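Local coordinates for protein angiotensin-converting enzyme (Anopheles gambiae, PDB 6S1Y) that probably cleaves dipeptides from the C-terminal end of small peptides as a zinc-dependent metallopeptidase, and here binds a gamma-linked glutamate dipeptide in its active-site cleft, at residues Q255-I260 against K428-P433. Sequence-based numbering, arbitrary orientation.
Sequences QTWDNI and KLVFLP. With KSN ((2~{S})-2-[[(4~{S})-4-azanyl-5-oxidanyl-5-oxidanylidene-pentanoyl]amino]pentanedioic acid), chain H.
Val430 sets CG1 over one face of the Trp257 indole as a CH-pi contact, 3.7 Å from the centroid of the six-membered ring and 14° off its normal. Its other methyl, CG2, reaches back to the loop backbone and lies 3.8 Å from Gln255 O. That same carbonyl oxygen sits in the plane of the Phe431 ring, at its edge, and accepts a bent CA-H...O contact, with Phe431 CA 3.3 Å from Gln255 O. Thr256 lines up alongside Phe431, its CG2 4.0 Å from Phe431 CB. Gln255 and Phe431 both line the ligand pocket: Gln255 NE2 gives a nearly straight hydrogen bond to KSN O19 (3.0 Å, 162°), while Phe431 CZ comes within 3.8 Å of KSN N01. With CG between its backbone N and carbonyl carbon (chi1 68°) and the chain extended beyond, the amide reaches the ligand. Further out, Lys485 bonds Gln255 OE1, which probably fixes which end of the amide faces the ligand, and itself binds KSN. Trp257 NE1 is held by Ala254 O, and Tyr218 of helix 203-233 touches both Trp257 and Val430. No hydrogen bond joins the two segments, but backbone bonding between Trp257 and Val426 ties the loop to helix 414-429. The Gln255 amide thus turns NE2 to a ligand carboxylate, probably much as this family anchors a peptide C-terminus.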
ATOM      1  N   GLN A 255      -1.768   9.266   6.653  1.00 36.19           N
ATOM      2  CA  GLN A 255      -2.439   8.412   5.681  1.00 39.39           C
ATOM      3  C   GLN A 255      -3.473   7.503   6.330  1.00 38.17           C
ATOM      4  O   GLN A 255      -4.452   7.125   5.689  1.00 38.60           O
ATOM      5  CB  GLN A 255      -1.410   7.580   4.916  1.00 40.00           C
ATOM      6  CG  GLN A 255      -0.690   6.518   5.721  1.00 40.09           C
ATOM      7  CD  GLN A 255       0.421   5.872   4.899  1.00 44.46           C
ATOM      8  OE1 GLN A 255       1.345   6.565   4.452  1.00 45.75           O
ATOM      9  NE2 GLN A 255       0.296   4.578   4.620  1.00 43.15           N
ATOM     10  N   THR A 256      -3.255   7.112   7.579  1.00 39.71           N
ATOM     11  CA  THR A 256      -4.223   6.372   8.368  1.00 38.98           C
ATOM     12  C   THR A 256      -4.168   6.963   9.768  1.00 38.08           C
ATOM     13  O   THR A 256      -3.090   7.361  10.230  1.00 38.50           O
ATOM     14  CB  THR A 256      -3.922   4.871   8.412  1.00 40.50           C
ATOM     15  OG1 THR A 256      -2.572   4.679   8.832  1.00 43.61           O
ATOM     16  CG2 THR A 256      -4.073   4.246   7.027  1.00 44.45           C
ATOM     17  N   TRP A 257      -5.311   7.034  10.437  1.00 35.98           N
ATOM     18  CA  TRP A 257      -5.381   7.672  11.740  1.00 37.31           C
ATOM     19  C   TRP A 257      -5.698   6.679  12.851  1.00 37.53           C
ATOM     20  O   TRP A 257      -6.158   7.083  13.919  1.00 37.62           O
ATOM     21  CB  TRP A 257      -6.422   8.800  11.721  1.00 36.19           C
ATOM     22  CG  TRP A 257      -6.320   9.752  10.558  1.00 35.54           C
ATOM     23  CD1 TRP A 257      -5.243   9.957   9.741  1.00 37.98           C
ATOM     24  CD2 TRP A 257      -7.347  10.632  10.085  1.00 36.19           C
ATOM     25  NE1 TRP A 257      -5.549  10.904   8.785  1.00 37.63           N
ATOM     26  CE2 TRP A 257      -6.835  11.327   8.978  1.00 36.49           C
ATOM     27  CE3 TRP A 257      -8.670  10.884  10.485  1.00 37.12           C
ATOM     28  CZ2 TRP A 257      -7.595  12.268   8.270  1.00 38.20           C
ATOM     29  CZ3 TRP A 257      -9.423  11.809   9.769  1.00 36.47           C
ATOM     30  CH2 TRP A 257      -8.880  12.489   8.686  1.00 37.00           C
ATOM     31  N   ASP A 258      -5.442   5.387  12.620  1.00 39.37           N
ATOM     32  CA  ASP A 258      -5.710   4.351  13.603  1.00 38.66           C
ATOM     33  C   ASP A 258      -5.077   4.639  14.953  1.00 39.31           C
ATOM     34  O   ASP A 258      -5.659   4.305  15.987  1.00 40.50           O
ATOM     35  CB  ASP A 258      -5.225   2.993  13.065  1.00 43.09           C
ATOM     36  CG  ASP A 258      -3.751   3.011  12.633  1.00 45.59           C
ATOM     37  OD1 ASP A 258      -3.372   3.844  11.766  1.00 47.12           O
ATOM     38  OD2 ASP A 258      -2.973   2.182  13.153  1.00 48.26           O
ATOM     39  N   ASN A 259      -3.902   5.281  14.976  1.00 40.30           N
ATOM     40  CA  ASN A 259      -3.205   5.518  16.242  1.00 40.11           C
ATOM     41  C   ASN A 259      -3.866   6.567  17.127  1.00 39.69           C
ATOM     42  O   ASN A 259      -3.538   6.640  18.316  1.00 38.98           O
ATOM     43  CB  ASN A 259      -1.751   5.938  15.994  1.00 40.98           C
ATOM     44  CG  ASN A 259      -0.884   4.789  15.537  1.00 43.12           C
ATOM     45  OD1 ASN A 259      -0.981   3.681  16.069  1.00 45.33           O
ATOM     46  ND2 ASN A 259      -0.047   5.034  14.527  1.00 42.13           N
ATOM     47  N   ILE A 260      -4.782   7.383  16.604  1.00 39.07           N
ATOM     48  CA  ILE A 260      -5.543   8.269  17.472  1.00 38.56           C
ATOM     49  C   ILE A 260      -6.991   7.805  17.627  1.00 38.89           C
ATOM     50  O   ILE A 260      -7.848   8.581  18.076  1.00 39.72           O
ATOM     51  CB  ILE A 260      -5.464   9.730  17.010  1.00 36.95           C
ATOM     52  CG1 ILE A 260      -5.895   9.924  15.559  1.00 40.94           C
ATOM     53  CG2 ILE A 260      -4.031  10.259  17.177  1.00 38.38           C
ATOM     54  CD1 ILE A 260      -7.403   9.943  15.350  1.00 42.02           C
ATOM     55  N   LYS A 428      -9.121   2.810   7.789  1.00 36.85           N
ATOM     56  CA  LYS A 428      -9.213   2.464   6.374  1.00 40.11           C
ATOM     57  C   LYS A 428      -9.884   3.516   5.508  1.00 40.02           C
ATOM     58  O   LYS A 428      -9.415   3.776   4.405  1.00 39.30           O
ATOM     59  CB  LYS A 428      -9.960   1.122   6.193  1.00 42.10           C
ATOM     60  CG  LYS A 428      -9.361  -0.014   7.062  1.00 46.47           C
ATOM     61  CD  LYS A 428      -9.640  -1.400   6.525  1.00 47.61           C
ATOM     62  CE  LYS A 428      -8.862  -1.678   5.221  1.00 51.71           C
ATOM     63  NZ  LYS A 428      -7.423  -2.086   5.371  1.00 53.00           N
ATOM     64  N   LEU A 429     -10.977   4.133   5.952  1.00 39.12           N
ATOM     65  CA  LEU A 429     -11.673   5.019   5.031  1.00 38.66           C
ATOM     66  C   LEU A 429     -10.822   6.236   4.693  1.00 38.84           C
ATOM     67  O   LEU A 429     -10.789   6.662   3.538  1.00 39.72           O
ATOM     68  CB  LEU A 429     -13.021   5.440   5.599  1.00 39.23           C
ATOM     69  CG  LEU A 429     -13.782   6.329   4.626  1.00 41.55           C
ATOM     70  CD1 LEU A 429     -14.247   5.528   3.426  1.00 43.69           C
ATOM     71  CD2 LEU A 429     -14.952   6.964   5.313  1.00 46.42           C
ATOM     72  N   VAL A 430     -10.121   6.812   5.681  1.00 38.45           N
ATOM     73  CA  VAL A 430      -9.369   8.034   5.435  1.00 38.93           C
ATOM     74  C   VAL A 430      -8.211   7.831   4.462  1.00 37.94           C
ATOM     75  O   VAL A 430      -7.650   8.812   3.943  1.00 37.74           O
ATOM     76  CB  VAL A 430      -8.824   8.625   6.751  1.00 37.87           C
ATOM     77  CG1 VAL A 430      -9.950   8.840   7.751  1.00 36.45           C
ATOM     78  CG2 VAL A 430      -7.770   7.740   7.328  1.00 38.13           C
ATOM     79  N   PHE A 431      -7.818   6.588   4.212  1.00 38.86           N
ATOM     80  CA  PHE A 431      -6.647   6.314   3.370  1.00 39.27           C
ATOM     81  C   PHE A 431      -6.950   6.542   1.889  1.00 37.55           C
ATOM     82  O   PHE A 431      -6.053   6.905   1.117  1.00 38.63           O
ATOM     83  CB  PHE A 431      -6.176   4.880   3.666  1.00 39.36           C
ATOM     84  CG  PHE A 431      -5.084   4.394   2.768  1.00 39.15           C
ATOM     85  CD1 PHE A 431      -3.767   4.711   3.021  1.00 40.94           C
ATOM     86  CD2 PHE A 431      -5.376   3.579   1.698  1.00 40.77           C
ATOM     87  CE1 PHE A 431      -2.768   4.270   2.195  1.00 40.43           C
ATOM     88  CE2 PHE A 431      -4.374   3.142   0.854  1.00 40.57           C
ATOM     89  CZ  PHE A 431      -3.076   3.494   1.109  1.00 41.98           C
ATOM     90  N   LEU A 432      -8.187   6.372   1.471  1.00 36.09           N
ATOM     91  CA  LEU A 432      -8.496   6.495   0.045  1.00 38.58           C
ATOM     92  C   LEU A 432      -8.194   7.872  -0.517  1.00 37.65           C
ATOM     93  O   LEU A 432      -7.473   7.955  -1.528  1.00 38.22           O
ATOM     94  CB  LEU A 432      -9.957   6.093  -0.192  1.00 39.21           C
ATOM     95  CG  LEU A 432     -10.103   4.574  -0.046  1.00 42.08           C
ATOM     96  CD1 LEU A 432     -11.322   4.206   0.702  1.00 43.15           C
ATOM     97  CD2 LEU A 432     -10.129   3.917  -1.412  1.00 43.72           C
ATOM     98  N   PRO A 433      -8.660   8.972   0.073  1.00 36.88           N
ATOM     99  CA  PRO A 433      -8.223  10.282  -0.427  1.00 36.69           C
ATOM    100  C   PRO A 433      -6.718  10.447  -0.411  1.00 37.95           C
ATOM    101  O   PRO A 433      -6.157  11.058  -1.329  1.00 40.46           O
ATOM    102  CB  PRO A 433      -8.919  11.275   0.519  1.00 38.20           C
ATOM    103  CG  PRO A 433     -10.087  10.462   1.131  1.00 39.33           C
ATOM    104  CD  PRO A 433      -9.584   9.072   1.213  1.00 36.63           C
TER
HETATM  105  C10 KSN H 710       7.497  -2.540  -2.363  0.62 54.97           C
HETATM  106  C13 KSN H 710       3.678  -3.283   0.181  0.62 46.66           C
HETATM  107  C17 KSN H 710       1.892   2.227   3.220  0.62 46.93           C
HETATM  108  C02 KSN H 710       1.047   0.956   3.077  0.62 47.60           C
HETATM  109  C03 KSN H 710       1.698  -0.196   2.297  0.62 46.92           C
HETATM  110  C04 KSN H 710       3.213  -0.181   2.176  0.62 46.80           C
HETATM  111  C05 KSN H 710       3.940  -1.410   2.780  0.62 48.20           C
HETATM  112  C07 KSN H 710       4.802  -2.266   0.499  0.62 48.54           C
HETATM  113  C08 KSN H 710       6.139  -2.614  -0.141  0.62 49.29           C
HETATM  114  C09 KSN H 710       6.117  -2.505  -1.677  0.62 50.71           C
HETATM  115  N01 KSN H 710      -0.230   1.264   2.423  0.62 47.77           N
HETATM  116  N06 KSN H 710       4.730  -2.344   1.965  0.62 47.43           N
HETATM  117  O11 KSN H 710       8.541  -2.289  -1.684  0.62 55.14           O
HETATM  118  O12 KSN H 710       7.610  -2.803  -3.610  0.62 56.73           O
HETATM  119  O14 KSN H 710       3.577  -4.308   0.911  0.62 46.20           O
HETATM  120  O15 KSN H 710       2.856  -3.099  -0.738  0.62 46.88           O
HETATM  121  O16 KSN H 710       3.918  -1.574   3.963  0.62 47.41           O
HETATM  122  O18 KSN H 710       2.695   2.292   4.189  0.62 47.97           O
HETATM  123  O19 KSN H 710       1.832   3.215   2.439  0.62 44.86           O